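Local coordinates for protein endo-xylogalacturonan hydrolase A (Aspergillus tubingensis, PDB 4C2L) that hydrolyses xylogalacturonan, the xylose-substituted galacturonan backbone found in the hairy regions of pectin, at residues N187-D192 with C212-P217; N208-V213 with G231-S236. All coordinates share one frame; numbering follows the deposited sequence.

Overall arrangement
Both contacts belong to one parallel sheet of the right-handed beta-helix of glycoside hydrolase family 28, in which strands 191-196, 213-215 and 235-240 lie side by side. Interaction 1 joins the first of these to the second, interaction 2 the second to the third; they share Cys212 and Val213, and their centres are about 7 Å apart. At the bend where the chain enters this sheet, three acids gather: Asp189 of interaction 1 with Asp210 and Asp211 of interaction 2. Asp210 is the proton donor by similarity, and the other two are consistent with the family's acid cluster. Asp189 OD1 comes within 3.2 Å of Asp210 CB, while Thr188 O probably accepts a hydrogen bond from Asn208 ND2 at 2.8 Å. Sulfate ions sit beside both contacts, at Lys216 and at His233.

Interaction 1: residues N187-D192 with C212-P217; sequences NTDGFD and CVAFKP. With SO4 (sulfate ion), chain E.
Phe191 and Asp192 pair in parallel with Val213 and Ala214, two adjacent rungs of the beta-helix, and side chains alternate between its interior and the outer face, which probably forms the substrate groove. Phe191 spends both its backbone N and its O on the neighbouring segment: the N gives a weak bond to Cys212 O, and the O receives Ala214 N at 2.8 Å, almost straight at 172°. Phe191 and Val213 face the core. With CG anti to the carbonyl carbon (chi1 -57°), the ring of Phe191 brings CD1 to 3.9 Å from Val213 CG2, the branch beside the backbone N of the valine, and the two side chains cross obliquely. Cys212 O lies at the ring edge, near its plane. Phe170 meets the same ring edge-to-face, and Ile201 and Val204 of strand 199-207 add to this apolar layer, which suits a large aromatic and a beta-branched residue.

The other face carries Asp192 and Ala214. The methyl of Ala214 is small enough for a carboxylate to rest against it, Asp192 OD1 standing 3.6 Å from Ala214 CB. Asp189 reaches the same place from the preceding turn, its OD2 2.5 Å from Asp192 OD1. Lys216 arches over from the far end of its strand. A bend at chi2 (-62°) followed by an extended end carries CE to 4.0 Å from Asp192 CG, but NZ passes beyond both acids. The ammonium binds Gly238 O and lies close to a sulfate, probably from the crystallisation liquor, whose O3 is 2.9 Å from Lys216 NZ. A water links it back to the first segment: it accepts from Lys216 NZ at 2.8 Å and lies 2.6 Å from Asp189 OD2, to which it probably donates.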
ATOM      1  N   ASN A 187       7.840  -6.062   3.609  1.00 12.94           N
ATOM      2  CA  ASN A 187       7.623  -4.954   2.671  1.00 12.84           C
ATOM      3  C   ASN A 187       6.618  -5.284   1.578  1.00 12.36           C
ATOM      4  O   ASN A 187       6.729  -4.775   0.466  1.00 12.56           O
ATOM      5  CB  ASN A 187       8.960  -4.517   2.054  1.00 13.63           C
ATOM      6  CG  ASN A 187      10.015  -4.231   3.110  1.00 14.28           C
ATOM      7  OD1 ASN A 187      10.978  -4.987   3.258  1.00 15.17           O
ATOM      8  ND2 ASN A 187       9.827  -3.136   3.865  1.00 15.54           N
ATOM      9  N   THR A 188       5.650  -6.142   1.901  1.00 11.73           N
ATOM     10  CA  THR A 188       4.603  -6.488   0.950  1.00 11.66           C
ATOM     11  C   THR A 188       3.445  -5.491   1.026  1.00 11.72           C
ATOM     12  O   THR A 188       2.289  -5.883   1.211  1.00 11.51           O
ATOM     13  CB  THR A 188       4.133  -7.944   1.123  1.00 11.81           C
ATOM     14  OG1 THR A 188       3.929  -8.230   2.518  1.00 11.80           O
ATOM     15  CG2 THR A 188       5.211  -8.893   0.543  1.00 11.58           C
ATOM     16  N   ASP A 189       3.757  -4.189   0.885  1.00 11.57           N
ATOM     17  CA  ASP A 189       2.718  -3.142   0.953  1.00 12.71           C
ATOM     18  C   ASP A 189       1.591  -3.454  -0.031  1.00 11.51           C
ATOM     19  O   ASP A 189       1.854  -3.826  -1.179  1.00 11.52           O
ATOM     20  CB  ASP A 189       3.272  -1.778   0.521  1.00 14.05           C
ATOM     21  CG  ASP A 189       4.436  -1.293   1.353  1.00 16.18           C
ATOM     22  OD1 ASP A 189       5.078  -2.086   2.067  1.00 16.88           O
ATOM     23  OD2 ASP A 189       4.734  -0.073   1.255  1.00 17.31           O
ATOM     24  N   GLY A 190       0.335  -3.290   0.383  1.00 11.21           N
ATOM     25  CA  GLY A 190      -0.766  -3.511  -0.546  1.00 10.79           C
ATOM     26  C   GLY A 190      -0.789  -2.486  -1.675  1.00 11.03           C
ATOM     27  O   GLY A 190      -0.900  -2.833  -2.858  1.00 10.35           O
ATOM     28  N   PHE A 191      -0.745  -1.210  -1.309  1.00 11.09           N
ATOM     29  CA  PHE A 191      -0.847  -0.129  -2.291  1.00 11.24           C
ATOM     30  C   PHE A 191       0.056   0.978  -1.828  1.00 12.29           C
ATOM     31  O   PHE A 191      -0.118   1.491  -0.725  1.00 12.80           O
ATOM     32  CB  PHE A 191      -2.288   0.426  -2.357  1.00 11.60           C
ATOM     33  CG  PHE A 191      -3.310  -0.612  -2.665  1.00 11.35           C
ATOM     34  CD1 PHE A 191      -3.844  -1.400  -1.651  1.00 11.05           C
ATOM     35  CD2 PHE A 191      -3.713  -0.831  -3.977  1.00 11.52           C
ATOM     36  CE1 PHE A 191      -4.783  -2.377  -1.937  1.00 11.62           C
ATOM     37  CE2 PHE A 191      -4.660  -1.812  -4.266  1.00 11.57           C
ATOM     38  CZ  PHE A 191      -5.185  -2.585  -3.242  1.00 11.70           C
ATOM     39  N   ASP A 192       1.022   1.348  -2.671  1.00 12.26           N
ATOM     40  CA  ASP A 192       1.856   2.504  -2.402  1.00 12.71           C
ATOM     41  C   ASP A 192       1.393   3.547  -3.398  1.00 12.56           C
ATOM     42  O   ASP A 192       1.677   3.419  -4.599  1.00 12.39           O
ATOM     43  CB  ASP A 192       3.331   2.182  -2.660  1.00 13.71           C
ATOM     44  CG  ASP A 192       4.009   1.485  -1.486  1.00 14.88           C
ATOM     45  OD1 ASP A 192       3.384   1.250  -0.439  1.00 14.60           O
ATOM     46  OD2 ASP A 192       5.199   1.188  -1.635  1.00 17.63           O
ATOM     47  N   CYS A 212      -0.867  -1.548   4.598  1.00 13.61           N
ATOM     48  CA  CYS A 212      -2.028  -1.920   3.823  1.00 15.25           C
ATOM     49  C   CYS A 212      -2.144  -0.954   2.629  1.00 14.29           C
ATOM     50  O   CYS A 212      -2.095  -1.363   1.464  1.00 13.22           O
ATOM     51  CB  CYS A 212      -3.280  -1.878   4.719  1.00 18.94           C
ATOM     52  SG  CYS A 212      -4.617  -2.758   3.897  1.00 27.94           S
ATOM     53  N   VAL A 213      -2.261   0.333   2.938  1.00 12.85           N
ATOM     54  CA  VAL A 213      -2.227   1.404   1.938  1.00 12.66           C
ATOM     55  C   VAL A 213      -1.261   2.416   2.507  1.00 12.62           C
ATOM     56  O   VAL A 213      -1.359   2.760   3.692  1.00 12.59           O
ATOM     57  CB  VAL A 213      -3.617   2.069   1.736  1.00 13.00           C
ATOM     58  CG1 VAL A 213      -3.514   3.222   0.729  1.00 13.46           C
ATOM     59  CG2 VAL A 213      -4.656   1.045   1.269  1.00 13.77           C
ATOM     60  N   ALA A 214      -0.293   2.845   1.691  1.00 12.66           N
ATOM     61  CA  ALA A 214       0.615   3.898   2.086  1.00 12.09           C
ATOM     62  C   ALA A 214       0.434   5.054   1.130  1.00 12.27           C
ATOM     63  O   ALA A 214       0.461   4.869  -0.099  1.00 11.81           O
ATOM     64  CB  ALA A 214       2.060   3.411   2.075  1.00 12.00           C
ATOM     65  N   PHE A 215       0.193   6.233   1.699  1.00 11.60           N
ATOM     66  CA  PHE A 215       0.116   7.431   0.904  1.00 12.66           C
ATOM     67  C   PHE A 215       1.477   8.080   0.880  1.00 13.18           C
ATOM     68  O   PHE A 215       2.007   8.546   1.903  1.00 13.20           O
ATOM     69  CB  PHE A 215      -0.973   8.363   1.423  1.00 12.52           C
ATOM     70  CG  PHE A 215      -2.297   7.679   1.609  1.00 12.47           C
ATOM     71  CD1 PHE A 215      -3.115   7.414   0.515  1.00 12.96           C
ATOM     72  CD2 PHE A 215      -2.695   7.259   2.871  1.00 12.78           C
ATOM     73  CE1 PHE A 215      -4.343   6.771   0.679  1.00 13.08           C
ATOM     74  CE2 PHE A 215      -3.925   6.614   3.053  1.00 12.97           C
ATOM     75  CZ  PHE A 215      -4.738   6.355   1.949  1.00 12.75           C
ATOM     76  N   LYS A 216       2.044   8.077  -0.314  1.00 12.79           N
ATOM     77  CA  LYS A 216       3.410   8.519  -0.517  1.00 13.41           C
ATOM     78  C   LYS A 216       3.390   9.946  -1.074  1.00 13.17           C
ATOM     79  O   LYS A 216       2.324  10.448  -1.441  1.00 12.23           O
ATOM     80  CB  LYS A 216       4.101   7.554  -1.480  1.00 13.98           C
ATOM     81  CG  LYS A 216       4.123   6.117  -0.961  1.00 15.21           C
ATOM     82  CD  LYS A 216       4.916   6.030   0.346  1.00 15.93           C
ATOM     83  CE  LYS A 216       5.335   4.594   0.680  1.00 16.98           C
ATOM     84  NZ  LYS A 216       5.898   4.532   2.061  1.00 16.31           N
ATOM     85  N   PRO A 217       4.567  10.588  -1.157  1.00 13.71           N
ATOM     86  CA  PRO A 217       4.633  11.982  -1.608  1.00 14.21           C
ATOM     87  C   PRO A 217       3.918  12.223  -2.927  1.00 14.54           C
ATOM     88  O   PRO A 217       4.013  11.410  -3.861  1.00 14.90           O
ATOM     89  CB  PRO A 217       6.138  12.216  -1.745  1.00 14.59           C
ATOM     90  CG  PRO A 217       6.699  11.395  -0.640  1.00 14.77           C
ATOM     91  CD  PRO A 217       5.884  10.119  -0.682  1.00 14.14           C
TER
HETATM   92  S   SO4 E1407       8.565   3.911   4.469  1.00 29.69           S
HETATM   93  O1  SO4 E1407       8.392   2.679   5.268  1.00 32.74           O
HETATM   94  O2  SO4 E1407       9.740   4.650   4.998  1.00 32.70           O
HETATM   95  O3  SO4 E1407       7.312   4.669   4.602  1.00 30.45           O
HETATM   96  O4  SO4 E1407       8.851   3.560   3.067  1.00 33.01           O
HETATM   97  O   HOH W   1       5.388   1.899   2.748  1.00 21.16           O

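Interaction 2: residues N208-V213 with G231-S236. With SO4 (sulfate ion), chain H.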
ATOM      1  N   ASN A 208      -0.876  -9.366   4.591  1.00 12.43           N
ATOM      2  CA  ASN A 208       0.520  -9.053   4.255  1.00 12.84           C
ATOM      3  C   ASN A 208       1.354  -8.767   5.499  1.00 13.42           C
ATOM      4  O   ASN A 208       0.987  -9.163   6.595  1.00 13.71           O
ATOM      5  CB  ASN A 208       0.560  -7.856   3.285  1.00 12.35           C
ATOM      6  CG  ASN A 208       0.188  -6.541   3.963  1.00 13.20           C
ATOM      7  OD1 ASN A 208      -0.355  -6.538   5.064  1.00 13.60           O
ATOM      8  ND2 ASN A 208       0.475  -5.427   3.306  1.00 12.44           N
ATOM      9  N   ASP A 209       2.480  -8.084   5.324  1.00 13.31           N
ATOM     10  CA  ASP A 209       3.364  -7.806   6.446  1.00 14.48           C
ATOM     11  C   ASP A 209       3.928  -6.396   6.385  1.00 14.28           C
ATOM     12  O   ASP A 209       4.991  -6.123   6.934  1.00 14.86           O
ATOM     13  CB  ASP A 209       4.494  -8.852   6.513  1.00 15.02           C
ATOM     14  CG  ASP A 209       5.342  -8.728   7.761  1.00 16.67           C
ATOM     15  OD1 ASP A 209       4.775  -8.485   8.855  1.00 17.93           O
ATOM     16  OD2 ASP A 209       6.590  -8.836   7.642  1.00 18.27           O
ATOM     17  N   ASP A 210       3.210  -5.488   5.739  1.00 13.96           N
ATOM     18  CA  ASP A 210       3.641  -4.084   5.736  1.00 14.57           C
ATOM     19  C   ASP A 210       2.424  -3.210   5.526  1.00 13.58           C
ATOM     20  O   ASP A 210       1.318  -3.669   5.743  1.00 12.94           O
ATOM     21  CB  ASP A 210       4.749  -3.813   4.703  1.00 15.67           C
ATOM     22  CG  ASP A 210       5.710  -2.710   5.171  1.00 17.64           C
ATOM     23  OD1 ASP A 210       5.250  -1.558   5.386  1.00 17.70           O
ATOM     24  OD2 ASP A 210       6.919  -2.995   5.366  1.00 19.04           O
ATOM     25  N   ASP A 211       2.610  -1.942   5.167  1.00 13.91           N
ATOM     26  CA  ASP A 211       1.458  -1.059   5.005  1.00 13.57           C
ATOM     27  C   ASP A 211       0.367  -1.666   4.136  1.00 13.41           C
ATOM     28  O   ASP A 211       0.644  -2.232   3.080  1.00 13.49           O
ATOM     29  CB  ASP A 211       1.904   0.287   4.404  1.00 14.42           C
ATOM     30  CG  ASP A 211       2.804   1.060   5.345  1.00 15.65           C
ATOM     31  OD1 ASP A 211       2.639   0.897   6.565  1.00 17.72           O
ATOM     32  OD2 ASP A 211       3.665   1.834   4.883  1.00 17.32           O
ATOM     33  N   CYS A 212      -0.867  -1.548   4.598  1.00 13.61           N
ATOM     34  CA  CYS A 212      -2.028  -1.920   3.823  1.00 15.25           C
ATOM     35  C   CYS A 212      -2.144  -0.954   2.629  1.00 14.29           C
ATOM     36  O   CYS A 212      -2.095  -1.363   1.464  1.00 13.22           O
ATOM     37  CB  CYS A 212      -3.280  -1.878   4.719  1.00 18.94           C
ATOM     38  SG  CYS A 212      -4.617  -2.758   3.897  1.00 27.94           S
ATOM     39  N   VAL A 213      -2.261   0.333   2.938  1.00 12.85           N
ATOM     40  CA  VAL A 213      -2.227   1.404   1.938  1.00 12.66           C
ATOM     41  C   VAL A 213      -1.261   2.416   2.507  1.00 12.62           C
ATOM     42  O   VAL A 213      -1.359   2.760   3.692  1.00 12.59           O
ATOM     43  CB  VAL A 213      -3.617   2.069   1.736  1.00 13.00           C
ATOM     44  CG1 VAL A 213      -3.514   3.222   0.729  1.00 13.46           C
ATOM     45  CG2 VAL A 213      -4.656   1.045   1.269  1.00 13.77           C
ATOM     46  N   GLY A 231      -2.437  -8.334   9.453  1.00 14.43           N
ATOM     47  CA  GLY A 231      -0.997  -8.439   9.622  1.00 14.95           C
ATOM     48  C   GLY A 231      -0.230  -7.254   9.073  1.00 14.79           C
ATOM     49  O   GLY A 231       0.999  -7.285   9.003  1.00 15.30           O
ATOM     50  N   SER A 232      -0.956  -6.191   8.730  1.00 15.42           N
ATOM     51  CA  SER A 232      -0.359  -5.036   8.067  1.00 15.03           C
ATOM     52  C   SER A 232       0.277  -4.025   9.037  1.00 15.57           C
ATOM     53  O   SER A 232       0.265  -4.216  10.248  1.00 15.82           O
ATOM     54  CB  SER A 232      -1.414  -4.367   7.170  1.00 15.88           C
ATOM     55  OG  SER A 232      -2.277  -3.536   7.928  1.00 16.68           O
ATOM     56  N   HIS A 233       0.856  -2.965   8.486  1.00 14.89           N
ATOM     57  CA  HIS A 233       1.347  -1.847   9.285  1.00 16.02           C
ATOM     58  C   HIS A 233       0.390  -0.678   9.208  1.00 15.63           C
ATOM     59  O   HIS A 233       0.738   0.445   9.570  1.00 16.40           O
ATOM     60  CB  HIS A 233       2.733  -1.453   8.812  1.00 16.17           C
ATOM     61  CG  HIS A 233       3.794  -2.490   9.091  1.00 17.87           C
ATOM     62  ND1 HIS A 233       5.101  -2.278   8.810  1.00 18.57           N
ATOM     63  CD2 HIS A 233       3.709  -3.766   9.654  1.00 17.86           C
ATOM     64  CE1 HIS A 233       5.815  -3.363   9.170  1.00 19.44           C
ATOM     65  NE2 HIS A 233       4.964  -4.271   9.694  1.00 18.75           N
ATOM     66  N   GLY A 234      -0.819  -0.940   8.716  1.00 15.68           N
ATOM     67  CA  GLY A 234      -1.924   0.027   8.739  1.00 15.32           C
ATOM     68  C   GLY A 234      -2.174   0.837   7.475  1.00 15.24           C
ATOM     69  O   GLY A 234      -1.493   0.654   6.467  1.00 14.33           O
ATOM     70  N   ILE A 235      -3.179   1.709   7.541  1.00 14.06           N
ATOM     71  CA  ILE A 235      -3.458   2.688   6.494  1.00 14.39           C
ATOM     72  C   ILE A 235      -2.607   3.868   6.922  1.00 14.41           C
ATOM     73  O   ILE A 235      -2.893   4.509   7.934  1.00 13.40           O
ATOM     74  CB  ILE A 235      -4.957   3.078   6.488  1.00 15.13           C
ATOM     75  CG1 ILE A 235      -5.861   1.864   6.253  1.00 16.77           C
ATOM     76  CG2 ILE A 235      -5.257   4.169   5.460  1.00 14.85           C
ATOM     77  CD1 ILE A 235      -5.720   1.194   4.911  1.00 16.64           C
ATOM     78  N   SER A 236      -1.543   4.125   6.161  1.00 13.62           N
ATOM     79  CA  SER A 236      -0.425   4.898   6.658  1.00 14.40           C
ATOM     80  C   SER A 236      -0.075   6.057   5.729  1.00 13.63           C
ATOM     81  O   SER A 236       0.129   5.850   4.541  1.00 14.01           O
ATOM     82  CB  SER A 236       0.776   3.938   6.768  1.00 15.49           C
ATOM     83  OG  SER A 236       1.871   4.524   7.443  1.00 19.17           O
TER
HETATM   84  S   SO4 H1410       6.932   0.846   9.850  1.00 49.04           S
HETATM   85  O1  SO4 H1410       7.840   0.046  10.701  1.00 52.46           O
HETATM   86  O2  SO4 H1410       7.375   2.255   9.856  1.00 48.69           O
HETATM   87  O3  SO4 H1410       5.574   0.758  10.427  1.00 48.50           O
HETATM   88  O4  SO4 H1410       6.901   0.327   8.459  1.00 48.43           O
HETATM   89  O   HOH W   2       2.216  -9.854   9.596  1.00 24.82           O
HETATM   90  O   HOH W   3       5.400  -6.722  11.010  1.00 33.26           O
HETATM   91  O   HOH W   4       3.899   4.265   5.750  1.00 26.07           O
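Asp210 and His233, proton donor and active-site residue by similarity, meet where two successive turns of the beta-helix bend into its probable catalytic sheet. The tight part begins in the core. Ile235 CD1 lies 3.8 Å from Val213 CG2, the two side chains side by side and pointing the same way, and it also touches Cys212 CB. Ser236 N gives Val213 O a nearly straight bond of 2.8 Å. The OG of Ser232 accepts from Gly234 N in an ST turn and is also bonded to Ser261. Gly234 adopts phi 98° with an extended psi, which only a residue without a side chain holds easily, and its O accepts from Cys212 N. Close packing continues under the imidazole: Asp210 CA sits 3.8 Å from the centroid of the His233 ring and 13° off the normal, a CH-pi contact that suits a flat ring. His233 N bonds Asp210 O from above the carbonyl plane, whereas Asp210 OD1 accepts Asp211 N through its anti lone pair. The Asp210 carboxylate is tilted 42° from the ring plane.

On the looser side water and sulfate take over. Asp211 and Ser236 are bridged by a water, and Lys263 also holds Ser236 OG. His233 ND1 donates to a sulfate oxygen, O4; from His233 NE2, a water 2.8 Å away in the ring plane leads on to Asp209 OD1, at 2.9 Å.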